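Local atomic coordinates of glycosyl hydrolase (PDB entry 5NDX), a protein that probably hydrolyses O-glycosidic bonds, as a bacterial relative of human alpha-L-iduronidase in glycoside hydrolase family 39. Residues K54-H59 with D83-H88; K222-S227 with L231-N236; P478-F483 with G547-R552. The protein carries 2 engineered substitutions. One frame throughout, in Å; residues are numbered along the deposited sequence.

The three contacts follow one another along the chain. Interactions 1 and 2 belong to the TIM barrel: interaction 1 packs helix 76-87 against barrel strand 55-58, and interaction 2 folds the loop after strand 216-219 back onto the lead-in to helix 235-252. Their centres lie about 28 Å apart, yet both reach the same ligand, 8U8 of chain M, through H59 and K222, which come after their strands at the C-terminal end of the barrel. Interaction 3 lies away from both 8U8 molecules, its centre about 28 Å from that of interaction 1 and about 37 Å from that of interaction 2, where helix 480-489 meets the three-stranded sheet containing strand 549-557.

Interaction 1: K54-H59 with D83-H88; sequences KFLRVH and DVMIEH. With 8U8 ((2~{R},3~{S},4~{S},5~{R},6~{S})-6-(4-methyl-2-oxidanylidene-chromen-7-yl)oxy-3,4,5-tris(oxidanyl)oxane-2-carboxylic acid), chain N; 8U8 ((2~{R},3~{S},4~{S},5~{R},6~{S})-6-(4-methyl-2-oxidanylidene-chromen-7-yl)oxy-3,4,5-tris(oxidanyl)oxane-2-carboxylic acid), chain M.
L56 and M85 mark the nearest backbone approach between strand 55-58 and the last turn of helix 76-87, with their CA atoms 8.0 Å apart, so only side chains bridge the layers. L56 and V58, two residues apart on the strand, both direct CB at the helix. M85 answers both: its CG lies 3.9 Å from L56 CD1, and its CE reaches along the strand to 3.9 Å from V58 CG2. The extended thioether beyond CG (chi2 -167°, chi3 -162°) lets a single methionine span the two strand residues. L42 of helix 36-45 also covers L56, and P92 touches M85. This is the strand-to-helix layer of a TIM barrel, helix 76-87 being the crossover of a beta-alpha-beta unit between the adjacent parallel strands 55-58 and 91-95. The neighbouring residues F55 and R57 point away from the helix, and R57 forms salt bridges with E95, E142, D264 and E265. At the start of the strand, K54 NZ donates to O3 of 8U8 (chain N) at 2.8 Å, while F55 CE2 lies 3.4 Å from C8 of that ligand. Past the other strand end, H59 NE2 donates to O3 of 8U8 (chain M) at 3.1 Å along a nearly straight N-H (167°), in the plane of the imidazole, whose ND1 bonds to E95.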
loop_
_atom_site.group_PDB
_atom_site.type_symbol
_atom_site.label_atom_id
_atom_site.label_comp_id
_atom_site.label_asym_id
_atom_site.label_seq_id
_atom_site.Cartn_x
_atom_site.Cartn_y
_atom_site.Cartn_z
ATOM N N LYS A 54 -0.041 2.822 -5.466
ATOM C CA LYS A 54 0.415 3.282 -6.781
ATOM C C LYS A 54 1.827 2.820 -7.136
ATOM O O LYS A 54 2.075 2.553 -8.312
ATOM C CB LYS A 54 0.339 4.785 -6.826
ATOM C CG LYS A 54 0.702 5.437 -8.148
ATOM C CD LYS A 54 0.394 6.925 -8.073
ATOM C CE LYS A 54 0.793 7.629 -9.392
ATOM N NZ LYS A 54 0.275 9.036 -9.312
ATOM N N PHE A 55 2.727 2.751 -6.144
ATOM C CA PHE A 55 4.132 2.409 -6.347
ATOM C C PHE A 55 4.518 1.098 -5.687
ATOM O O PHE A 55 4.058 0.806 -4.581
ATOM C CB PHE A 55 5.031 3.539 -5.843
ATOM C CG PHE A 55 4.836 4.837 -6.588
ATOM C CD1 PHE A 55 5.470 5.043 -7.808
ATOM C CD2 PHE A 55 4.033 5.797 -6.100
ATOM C CE1 PHE A 55 5.273 6.211 -8.525
ATOM C CE2 PHE A 55 3.824 6.989 -6.803
ATOM C CZ PHE A 55 4.462 7.196 -8.031
ATOM N N LEU A 56 5.330 0.303 -6.382
ATOM C CA LEU A 56 5.958 -0.882 -5.831
ATOM C C LEU A 56 7.455 -0.676 -5.804
ATOM O O LEU A 56 8.041 -0.320 -6.836
ATOM C CB LEU A 56 5.698 -2.084 -6.712
ATOM C CG LEU A 56 4.353 -2.707 -6.775
ATOM C CD1 LEU A 56 4.441 -3.978 -7.602
ATOM C CD2 LEU A 56 3.846 -3.033 -5.369
ATOM N N ARG A 57 8.055 -0.923 -4.662
ATOM C CA ARG A 57 9.479 -0.758 -4.446
ATOM C C ARG A 57 10.038 -2.172 -4.303
ATOM O O ARG A 57 9.947 -2.796 -3.238
ATOM C CB ARG A 57 9.758 0.077 -3.218
ATOM C CG ARG A 57 11.238 0.274 -2.907
ATOM C CD ARG A 57 11.483 1.415 -1.909
ATOM N NE ARG A 57 12.353 0.938 -0.863
ATOM C CZ ARG A 57 13.660 1.080 -0.794
ATOM N NH1 ARG A 57 14.328 1.737 -1.700
ATOM N NH2 ARG A 57 14.305 0.544 0.199
ATOM N N VAL A 58 10.517 -2.715 -5.407
ATOM C CA VAL A 58 10.939 -4.119 -5.441
ATOM C C VAL A 58 12.481 -4.205 -5.536
ATOM O O VAL A 58 13.075 -3.640 -6.488
ATOM C CB VAL A 58 10.307 -4.851 -6.634
ATOM C CG1 VAL A 58 10.798 -6.280 -6.690
ATOM C CG2 VAL A 58 8.766 -4.801 -6.591
ATOM N N HIS A 59 13.095 -4.936 -4.595
ATOM C CA HIS A 59 14.556 -5.057 -4.518
ATOM C C HIS A 59 15.140 -5.945 -5.613
ATOM O O HIS A 59 14.554 -6.977 -5.961
ATOM C CB HIS A 59 15.016 -5.714 -3.200
ATOM C CG HIS A 59 14.960 -4.847 -1.988
ATOM N ND1 HIS A 59 14.822 -3.477 -2.038
ATOM C CD2 HIS A 59 15.123 -5.162 -0.674
ATOM C CE1 HIS A 59 14.858 -2.983 -0.812
ATOM N NE2 HIS A 59 15.027 -3.988 0.036
ATOM N N ASP A 83 6.221 -5.514 -16.931
ATOM C CA ASP A 83 4.936 -5.594 -17.615
ATOM C C ASP A 83 3.802 -5.934 -16.636
ATOM O O ASP A 83 2.718 -5.391 -16.762
ATOM C CB ASP A 83 4.924 -6.655 -18.710
ATOM C CG ASP A 83 5.644 -6.239 -19.973
ATOM O OD1 ASP A 83 6.060 -5.079 -20.172
ATOM O OD2 ASP A 83 5.831 -7.152 -20.768
ATOM N N VAL A 84 4.026 -6.845 -15.688
ATOM C CA VAL A 84 2.961 -7.142 -14.719
ATOM C C VAL A 84 2.592 -5.965 -13.849
ATOM O O VAL A 84 1.436 -5.857 -13.484
ATOM C CB VAL A 84 3.163 -8.309 -13.661
ATOM C CG1 VAL A 84 2.617 -9.557 -14.190
ATOM C CG2 VAL A 84 4.519 -8.428 -13.051
ATOM N N MET A 85 3.566 -5.154 -13.459
ATOM C CA MET A 85 3.250 -3.935 -12.725
ATOM C C MET A 85 2.374 -2.995 -13.554
ATOM O O MET A 85 1.287 -2.642 -13.118
ATOM C CB MET A 85 4.493 -3.187 -12.309
ATOM C CG MET A 85 5.425 -3.948 -11.389
ATOM S SD MET A 85 6.575 -2.701 -10.777
ATOM C CE MET A 85 7.796 -3.838 -10.245
ATOM N N ILE A 86 2.833 -2.651 -14.754
ATOM C CA ILE A 86 2.130 -1.713 -15.661
ATOM C C ILE A 86 0.699 -2.176 -15.977
ATOM O O ILE A 86 -0.238 -1.416 -15.904
ATOM C CB ILE A 86 2.931 -1.455 -16.961
ATOM C CG1 ILE A 86 4.060 -0.424 -16.773
ATOM C CG2 ILE A 86 2.059 -0.799 -18.052
ATOM C CD1 ILE A 86 4.793 -0.376 -15.463
ATOM N N GLU A 87 0.552 -3.444 -16.255
ATOM C CA GLU A 87 -0.734 -4.054 -16.512
ATOM C C GLU A 87 -1.717 -3.941 -15.315
ATOM O O GLU A 87 -2.914 -3.875 -15.515
ATOM C CB GLU A 87 -0.447 -5.516 -16.851
ATOM C CG GLU A 87 -1.656 -6.334 -17.237
ATOM C CD GLU A 87 -1.414 -7.843 -17.170
ATOM O OE1 GLU A 87 -0.262 -8.310 -16.933
ATOM O OE2 GLU A 87 -2.420 -8.569 -17.353
ATOM N N HIS A 88 -1.222 -3.864 -14.073
ATOM C CA HIS A 88 -2.119 -3.665 -12.907
ATOM C C HIS A 88 -2.123 -2.235 -12.369
ATOM O O HIS A 88 -2.467 -2.019 -11.208
ATOM C CB HIS A 88 -1.751 -4.673 -11.841
ATOM C CG HIS A 88 -2.053 -6.057 -12.265
ATOM N ND1 HIS A 88 -1.123 -6.856 -12.884
ATOM C CD2 HIS A 88 -3.214 -6.748 -12.275
ATOM C CE1 HIS A 88 -1.681 -8.010 -13.203
ATOM N NE2 HIS A 88 -2.952 -7.972 -12.849
HETATM C C15 8U8 N . 10.124 8.903 -4.234
HETATM C C13 8U8 N . 9.354 10.062 -4.361
HETATM C C14 8U8 N . 9.971 11.305 -4.408
HETATM C C16 8U8 N . 9.214 12.450 -4.613
HETATM O O9 8U8 N . 9.766 13.542 -4.597
HETATM O O8 8U8 N . 7.858 12.375 -4.694
HETATM C C11 8U8 N . 7.247 11.172 -4.702
HETATM C C10 8U8 N . 5.887 11.201 -4.892
HETATM C C12 8U8 N . 7.967 9.999 -4.529
HETATM C C7 8U8 N . 7.256 8.799 -4.565
HETATM C C8 8U8 N . 5.877 8.824 -4.748
HETATM C C9 8U8 N . 5.177 10.020 -4.924
HETATM O O2 8U8 N . 3.820 9.985 -5.119
HETATM C C5 8U8 N . 3.170 11.123 -5.744
HETATM O O1 8U8 N . 2.900 11.958 -4.605
HETATM C C1 8U8 N . 2.116 13.156 -4.805
HETATM C C6 8U8 N . 2.856 14.182 -5.735
HETATM O O7 8U8 N . 4.100 14.142 -5.808
HETATM O O6 8U8 N . 2.141 14.945 -6.402
HETATM C C2 8U8 N . 0.784 12.697 -5.394
HETATM O O5 8U8 N . -0.132 13.813 -5.621
HETATM C C3 8U8 N . 1.026 11.915 -6.705
HETATM O O4 8U8 N . -0.217 11.443 -7.155
HETATM C C4 8U8 N . 1.918 10.703 -6.431
HETATM O O3 8U8 N . 2.254 10.012 -7.637
HETATM C C15 8U8 M . 21.065 -5.946 8.407
HETATM C C13 8U8 M . 20.426 -4.724 8.715
HETATM C C14 8U8 M . 21.076 -3.828 9.569
HETATM C C16 8U8 M . 20.497 -2.592 9.868
HETATM O O9 8U8 M . 21.112 -1.870 10.652
HETATM O O8 8U8 M . 19.269 -2.231 9.348
HETATM C C11 8U8 M . 18.658 -3.034 8.417
HETATM C C10 8U8 M . 17.486 -2.583 7.802
HETATM C C12 8U8 M . 19.224 -4.299 8.100
HETATM C C7 8U8 M . 18.579 -5.073 7.116
HETATM C C8 8U8 M . 17.409 -4.615 6.500
HETATM C C9 8U8 M . 16.845 -3.375 6.843
HETATM O O2 8U8 M . 15.713 -2.865 6.237
HETATM C C5 8U8 M . 14.656 -3.693 5.614
HETATM O O1 8U8 M . 14.295 -4.742 6.525
HETATM C C1 8U8 M . 13.585 -5.814 6.036
HETATM C C6 8U8 M . 12.676 -6.077 7.096
HETATM O O7 8U8 M . 12.271 -7.231 7.183
HETATM O O6 8U8 M . 12.368 -5.127 7.792
HETATM C C2 8U8 M . 12.693 -5.558 4.783
HETATM O O5 8U8 M . 11.497 -4.863 5.196
HETATM C C3 8U8 M . 13.453 -4.801 3.607
HETATM O O4 8U8 M . 13.607 -5.652 2.525
HETATM C C4 8U8 M . 14.838 -4.250 4.075
HETATM O O3 8U8 M . 15.317 -3.280 3.056
#

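Interaction 2: K222-S227 with L231-N236; sequences KGVNGS and LTPKTN. With 8U8 ((2~{R},3~{S},4~{S},5~{R},6~{S})-6-(4-methyl-2-oxidanylidene-chromen-7-yl)oxy-3,4,5-tris(oxidanyl)oxane-2-carboxylic acid), chain M.
V224 turns its two methyls onto separate residues of 231-236: chi1 of 70° sets CG1 between its own backbone N and carbonyl carbon, 3.9 Å from P233 N, and sends CG2 anti to the N, 3.8 Å from L231 CB. K234 is folded instead of extended, bent at chi2 and again at chi4 (-111°), and the second bend brings NZ back to T232 O at 2.9 Å, in the plane of that carbonyl. The ammonium therefore bonds a backbone oxygen two residues earlier, with V224 CG2 beside it. Between the two backbones, which run in nearly opposite directions, K234 N donates to G223 O at 2.9 Å; the bond is nearly straight at hydrogen (168°), although the donor stands above the carbonyl plane and off the lone pairs. A water lies within bonding distance of both G223 O and K234 O (2.8 Å to the latter) and may link the same two residues, although it has more acceptors nearby than protons to give. Further along, L231 CD1 rests 3.7 Å from S227 CB, while S227 OG turns to E229 N. On the far side of G223, K222 points its CB away from 231-236, and its extended chain brings NZ to donate to carboxylate oxygen O6 of 8U8 (chain M) at 2.9 Å. E265 and D267 form salt bridges with the same NZ, which probably help to hold it beside the sugar. This folded-back connection belongs to a beta-alpha loop of the TIM barrel, joining strand 216-219 to helix 235-252 where such barrels carry their substrate pocket.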
loop_
_atom_site.group_PDB
_atom_site.type_symbol
_atom_site.label_atom_id
_atom_site.label_comp_id
_atom_site.label_asym_id
_atom_site.label_seq_id
_atom_site.Cartn_x
_atom_site.Cartn_y
_atom_site.Cartn_z
ATOM N N LYS A 222 11.833 2.756 11.042
ATOM C CA LYS A 222 10.868 1.777 11.506
ATOM C C LYS A 222 10.611 1.894 12.978
ATOM O O LYS A 222 11.379 2.496 13.726
ATOM C CB LYS A 222 11.354 0.374 11.148
ATOM C CG LYS A 222 11.653 0.272 9.663
ATOM C CD LYS A 222 11.577 -1.150 9.127
ATOM C CE LYS A 222 12.124 -1.322 7.690
ATOM N NZ LYS A 222 11.475 -2.466 6.955
ATOM N N GLY A 223 9.493 1.334 13.398
ATOM C CA GLY A 223 9.014 1.563 14.757
ATOM C C GLY A 223 9.791 0.906 15.893
ATOM O O GLY A 223 9.866 1.437 16.987
ATOM N N VAL A 224 10.349 -0.256 15.642
ATOM C CA VAL A 224 11.079 -0.981 16.687
ATOM C C VAL A 224 11.934 -2.065 16.029
ATOM O O VAL A 224 11.676 -2.514 14.911
ATOM C CB VAL A 224 10.155 -1.580 17.793
ATOM C CG1 VAL A 224 9.327 -2.740 17.249
ATOM C CG2 VAL A 224 10.935 -1.996 19.047
ATOM N N ASN A 225 12.985 -2.417 16.740
ATOM C CA ASN A 225 13.950 -3.389 16.326
ATOM C C ASN A 225 13.358 -4.774 16.074
ATOM O O ASN A 225 12.347 -5.132 16.656
ATOM C CB ASN A 225 15.041 -3.499 17.435
ATOM C CG ASN A 225 16.342 -4.041 16.904
ATOM O OD1 ASN A 225 16.625 -4.000 15.673
ATOM N ND2 ASN A 225 17.184 -4.533 17.827
ATOM N N GLY A 226 14.022 -5.523 15.203
ATOM C CA GLY A 226 13.710 -6.916 14.898
ATOM C C GLY A 226 13.908 -7.773 16.135
ATOM O O GLY A 226 14.818 -7.512 16.871
ATOM N N SER A 227 13.010 -8.739 16.386
ATOM C CA SER A 227 13.150 -9.651 17.505
ATOM C C SER A 227 12.181 -10.803 17.332
ATOM O O SER A 227 11.161 -10.663 16.680
ATOM C CB SER A 227 12.801 -8.893 18.796
ATOM O OG SER A 227 12.815 -9.743 19.876
ATOM N N LEU A 231 8.250 -6.966 20.747
ATOM C CA LEU A 231 8.608 -5.657 21.188
ATOM C C LEU A 231 7.556 -4.661 20.665
ATOM O O LEU A 231 6.864 -4.915 19.656
ATOM C CB LEU A 231 10.006 -5.314 20.659
ATOM C CG LEU A 231 11.145 -6.256 21.062
ATOM C CD1 LEU A 231 12.460 -5.694 20.522
ATOM C CD2 LEU A 231 11.277 -6.493 22.548
ATOM N N THR A 232 7.431 -3.557 21.388
ATOM C CA THR A 232 6.372 -2.580 21.174
ATOM C C THR A 232 6.827 -1.497 20.172
ATOM O O THR A 232 7.785 -0.806 20.438
ATOM C CB THR A 232 5.971 -1.942 22.517
ATOM O OG1 THR A 232 5.348 -2.959 23.312
ATOM C CG2 THR A 232 4.940 -0.857 22.295
ATOM N N PRO A 233 6.184 -1.378 19.007
ATOM C CA PRO A 233 6.537 -0.233 18.123
ATOM C C PRO A 233 6.503 1.142 18.822
ATOM O O PRO A 233 5.599 1.397 19.589
ATOM C CB PRO A 233 5.449 -0.275 17.036
ATOM C CG PRO A 233 5.041 -1.726 16.978
ATOM C CD PRO A 233 5.109 -2.202 18.429
ATOM N N LYS A 234 7.496 1.988 18.585
ATOM C CA LYS A 234 7.518 3.384 19.080
ATOM C C LYS A 234 7.235 4.315 17.882
ATOM O O LYS A 234 8.149 4.741 17.196
ATOM C CB LYS A 234 8.911 3.739 19.694
ATOM C CG LYS A 234 9.144 3.257 21.126
ATOM C CD LYS A 234 8.631 1.830 21.321
ATOM C CE LYS A 234 9.056 1.061 22.602
ATOM N NZ LYS A 234 9.986 -0.060 22.215
ATOM N N THR A 235 5.975 4.559 17.603
ATOM C CA THR A 235 5.607 5.175 16.336
ATOM C C THR A 235 6.058 6.642 16.275
ATOM O O THR A 235 6.568 7.085 15.234
ATOM C CB THR A 235 4.111 5.031 16.024
ATOM O OG1 THR A 235 3.338 5.512 17.124
ATOM C CG2 THR A 235 3.752 3.603 15.799
ATOM N N ASN A 236 5.848 7.392 17.348
ATOM C CA ASN A 236 6.291 8.792 17.371
ATOM C C ASN A 236 7.791 8.959 17.165
ATOM O O ASN A 236 8.220 9.998 16.594
ATOM C CB ASN A 236 5.792 9.558 18.622
ATOM C CG ASN A 236 4.403 10.243 18.406
ATOM O OD1 ASN A 236 3.489 10.102 19.234
ATOM N ND2 ASN A 236 4.251 10.974 17.344
HETATM C C15 8U8 M . 21.065 -5.946 8.407
HETATM C C13 8U8 M . 20.426 -4.724 8.715
HETATM C C14 8U8 M . 21.076 -3.828 9.569
HETATM C C16 8U8 M . 20.497 -2.592 9.868
HETATM O O9 8U8 M . 21.112 -1.870 10.652
HETATM O O8 8U8 M . 19.269 -2.231 9.348
HETATM C C11 8U8 M . 18.658 -3.034 8.417
HETATM C C10 8U8 M . 17.486 -2.583 7.802
HETATM C C12 8U8 M . 19.224 -4.299 8.100
HETATM C C7 8U8 M . 18.579 -5.073 7.116
HETATM C C8 8U8 M . 17.409 -4.615 6.500
HETATM C C9 8U8 M . 16.845 -3.375 6.843
HETATM O O2 8U8 M . 15.713 -2.865 6.237
HETATM C C5 8U8 M . 14.656 -3.693 5.614
HETATM O O1 8U8 M . 14.295 -4.742 6.525
HETATM C C1 8U8 M . 13.585 -5.814 6.036
HETATM C C6 8U8 M . 12.676 -6.077 7.096
HETATM O O7 8U8 M . 12.271 -7.231 7.183
HETATM O O6 8U8 M . 12.368 -5.127 7.792
HETATM C C2 8U8 M . 12.693 -5.558 4.783
HETATM O O5 8U8 M . 11.497 -4.863 5.196
HETATM C C3 8U8 M . 13.453 -4.801 3.607
HETATM O O4 8U8 M . 13.607 -5.652 2.525
HETATM C C4 8U8 M . 14.838 -4.250 4.075
HETATM O O3 8U8 M . 15.317 -3.280 3.056
HETATM O O HOH W 1 10.840 4.171 16.469
#

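Interaction 3: P478-F483 with G547-R552; sequences PTEAQF and GGREER. With SO4 (sulfate ion), chain D.
R549 reaches across to E480 and F483 with a long side chain that can be followed outward from CB. It runs extended as far as CD, then turns about the CG-CD bond (chi3 32°). R549 CD crosses the E480 side chain at a slant, 3.9 Å from E480 CD, a van der Waals contact between the arginine methylene and the carboxylate carbon; the carboxylate itself bonds through OE2 to S595. Next, NE points back to its own strand and makes a long, weak salt bridge with E551 OE2 at 3.3 Å. NH1 sits 3.7 Å from E480 CB and donates to a water at 2.8 Å; that water in turn donates to P478 O at 2.7 Å, so guanidinium and pre-helix backbone are joined indirectly. The contact thereby couples the start of helix 480-489 to strand 549-557, the middle strand of an antiparallel sheet with 536-545 and 590-594. This sheet, with the one that follows it in the chain, is consistent with the fibronectin type III-like domain known in iduronidases. At the tip, NH2 comes 3.5 Å from F483 CD2, with ring and guanidinium planes 63° apart, and forms a salt bridge with D359. P478 CB covers one face of the F483 ring, over its centre. The helix start is itself secured by a capping box: Q482 N donates to T479 OG1 at 3.1 Å, and T479 N donates to Q482 OE1. Beside the cap, E480 N donates to sulfate O2 at 3.1 Å and also to O3, the anion probably coming from the crystallisation liquor.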
loop_
_atom_site.group_PDB
_atom_site.type_symbol
_atom_site.label_atom_id
_atom_site.label_comp_id
_atom_site.label_asym_id
_atom_site.label_seq_id
_atom_site.Cartn_x
_atom_site.Cartn_y
_atom_site.Cartn_z
ATOM N N PRO A 478 -8.181 -24.983 4.964
ATOM C CA PRO A 478 -9.618 -24.817 5.137
ATOM C C PRO A 478 -10.388 -25.495 4.016
ATOM O O PRO A 478 -9.845 -25.635 2.898
ATOM C CB PRO A 478 -9.791 -23.304 5.036
ATOM C CG PRO A 478 -8.480 -22.752 5.543
ATOM C CD PRO A 478 -7.468 -23.699 5.012
ATOM N N THR A 479 -11.647 -25.845 4.294
ATOM C CA THR A 479 -12.530 -26.366 3.257
ATOM C C THR A 479 -12.942 -25.221 2.344
ATOM O O THR A 479 -12.736 -24.035 2.661
ATOM C CB THR A 479 -13.801 -26.989 3.832
ATOM O OG1 THR A 479 -14.550 -25.978 4.536
ATOM C CG2 THR A 479 -13.475 -28.193 4.828
ATOM N N GLU A 480 -13.538 -25.563 1.206
ATOM C CA GLU A 480 -14.077 -24.547 0.329
ATOM C C GLU A 480 -15.043 -23.637 1.081
ATOM O O GLU A 480 -14.928 -22.417 0.977
ATOM C CB GLU A 480 -14.757 -25.155 -0.903
ATOM C CG GLU A 480 -15.348 -24.088 -1.805
ATOM C CD GLU A 480 -15.952 -24.618 -3.131
ATOM O OE1 GLU A 480 -15.917 -25.840 -3.379
ATOM O OE2 GLU A 480 -16.447 -23.781 -3.927
ATOM N N ALA A 481 -15.990 -24.206 1.807
ATOM C CA ALA A 481 -16.938 -23.389 2.579
ATOM C C ALA A 481 -16.224 -22.464 3.590
ATOM O O ALA A 481 -16.645 -21.342 3.797
ATOM C CB ALA A 481 -17.964 -24.254 3.311
ATOM N N GLN A 482 -15.152 -22.945 4.199
ATOM C CA GLN A 482 -14.353 -22.133 5.154
ATOM C C GLN A 482 -13.654 -20.959 4.486
ATOM O O GLN A 482 -13.703 -19.829 4.972
ATOM C CB GLN A 482 -13.370 -23.017 5.910
ATOM C CG GLN A 482 -14.089 -23.823 6.967
ATOM C CD GLN A 482 -13.235 -24.903 7.619
ATOM O OE1 GLN A 482 -12.238 -25.363 7.060
ATOM N NE2 GLN A 482 -13.588 -25.246 8.858
ATOM N N PHE A 483 -13.096 -21.220 3.317
ATOM C CA PHE A 483 -12.555 -20.171 2.497
ATOM C C PHE A 483 -13.596 -19.120 2.059
ATOM O O PHE A 483 -13.269 -17.923 2.035
ATOM C CB PHE A 483 -11.840 -20.722 1.277
ATOM C CG PHE A 483 -10.400 -21.112 1.523
ATOM C CD1 PHE A 483 -9.494 -20.202 2.027
ATOM C CD2 PHE A 483 -9.936 -22.377 1.175
ATOM C CE1 PHE A 483 -8.163 -20.540 2.227
ATOM C CE2 PHE A 483 -8.611 -22.724 1.354
ATOM C CZ PHE A 483 -7.725 -21.815 1.915
ATOM N N GLY A 547 -6.094 -28.004 -2.868
ATOM C CA GLY A 547 -6.767 -29.228 -3.350
ATOM C C GLY A 547 -7.072 -29.241 -4.835
ATOM O O GLY A 547 -7.857 -30.064 -5.288
ATOM N N GLY A 548 -6.443 -28.357 -5.612
ATOM C CA GLY A 548 -6.717 -28.249 -7.049
ATOM C C GLY A 548 -8.114 -27.749 -7.426
ATOM O O GLY A 548 -8.594 -28.038 -8.522
ATOM N N ARG A 549 -8.767 -26.982 -6.557
ATOM C CA ARG A 549 -10.058 -26.349 -6.887
ATOM C C ARG A 549 -9.924 -25.262 -7.973
ATOM O O ARG A 549 -8.993 -24.464 -7.949
ATOM C CB ARG A 549 -10.608 -25.720 -5.608
ATOM C CG ARG A 549 -11.904 -24.926 -5.750
ATOM C CD ARG A 549 -12.303 -24.234 -4.436
ATOM N NE ARG A 549 -11.134 -23.832 -3.620
ATOM C CZ ARG A 549 -10.670 -24.456 -2.525
ATOM N NH1 ARG A 549 -11.293 -25.530 -2.000
ATOM N NH2 ARG A 549 -9.563 -23.980 -1.948
ATOM N N GLU A 550 -10.879 -25.202 -8.901
ATOM C CA GLU A 550 -10.841 -24.223 -9.972
ATOM C C GLU A 550 -11.191 -22.876 -9.396
ATOM O O GLU A 550 -12.146 -22.760 -8.636
ATOM C CB GLU A 550 -11.839 -24.556 -11.100
ATOM C CG GLU A 550 -11.406 -25.712 -12.020
ATOM C CD GLU A 550 -10.227 -25.349 -12.898
ATOM O OE1 GLU A 550 -10.095 -24.174 -13.318
ATOM O OE2 GLU A 550 -9.401 -26.247 -13.189
ATOM N N GLU A 551 -10.409 -21.864 -9.732
ATOM C CA GLU A 551 -10.730 -20.496 -9.266
ATOM C C GLU A 551 -10.521 -19.517 -10.404
ATOM O O GLU A 551 -9.738 -19.790 -11.332
ATOM C CB GLU A 551 -9.846 -20.085 -8.072
ATOM C CG GLU A 551 -10.058 -20.934 -6.833
ATOM C CD GLU A 551 -9.171 -20.572 -5.642
ATOM O OE1 GLU A 551 -8.195 -19.826 -5.820
ATOM O OE2 GLU A 551 -9.465 -21.085 -4.549
ATOM N N ARG A 552 -11.182 -18.372 -10.304
ATOM C CA ARG A 552 -10.989 -17.256 -11.262
ATOM C C ARG A 552 -10.756 -15.944 -10.535
ATOM O O ARG A 552 -11.573 -15.551 -9.729
ATOM C CB ARG A 552 -12.232 -17.125 -12.125
ATOM C CG ARG A 552 -12.593 -18.390 -12.918
ATOM C CD ARG A 552 -11.563 -18.708 -14.006
ATOM N NE ARG A 552 -11.907 -19.937 -14.749
ATOM C CZ ARG A 552 -11.605 -21.191 -14.389
ATOM N NH1 ARG A 552 -10.916 -21.479 -13.289
ATOM N NH2 ARG A 552 -11.997 -22.185 -15.144
HETATM S S SO4 D . -13.954 -29.189 0.420
HETATM O O1 SO4 D . -14.132 -30.075 1.603
HETATM O O2 SO4 D . -15.014 -28.163 0.433
HETATM O O3 SO4 D . -12.617 -28.530 0.432
HETATM O O4 SO4 D . -14.088 -29.986 -0.828
HETATM O O HOH W 2 -9.714 -25.961 0.233
#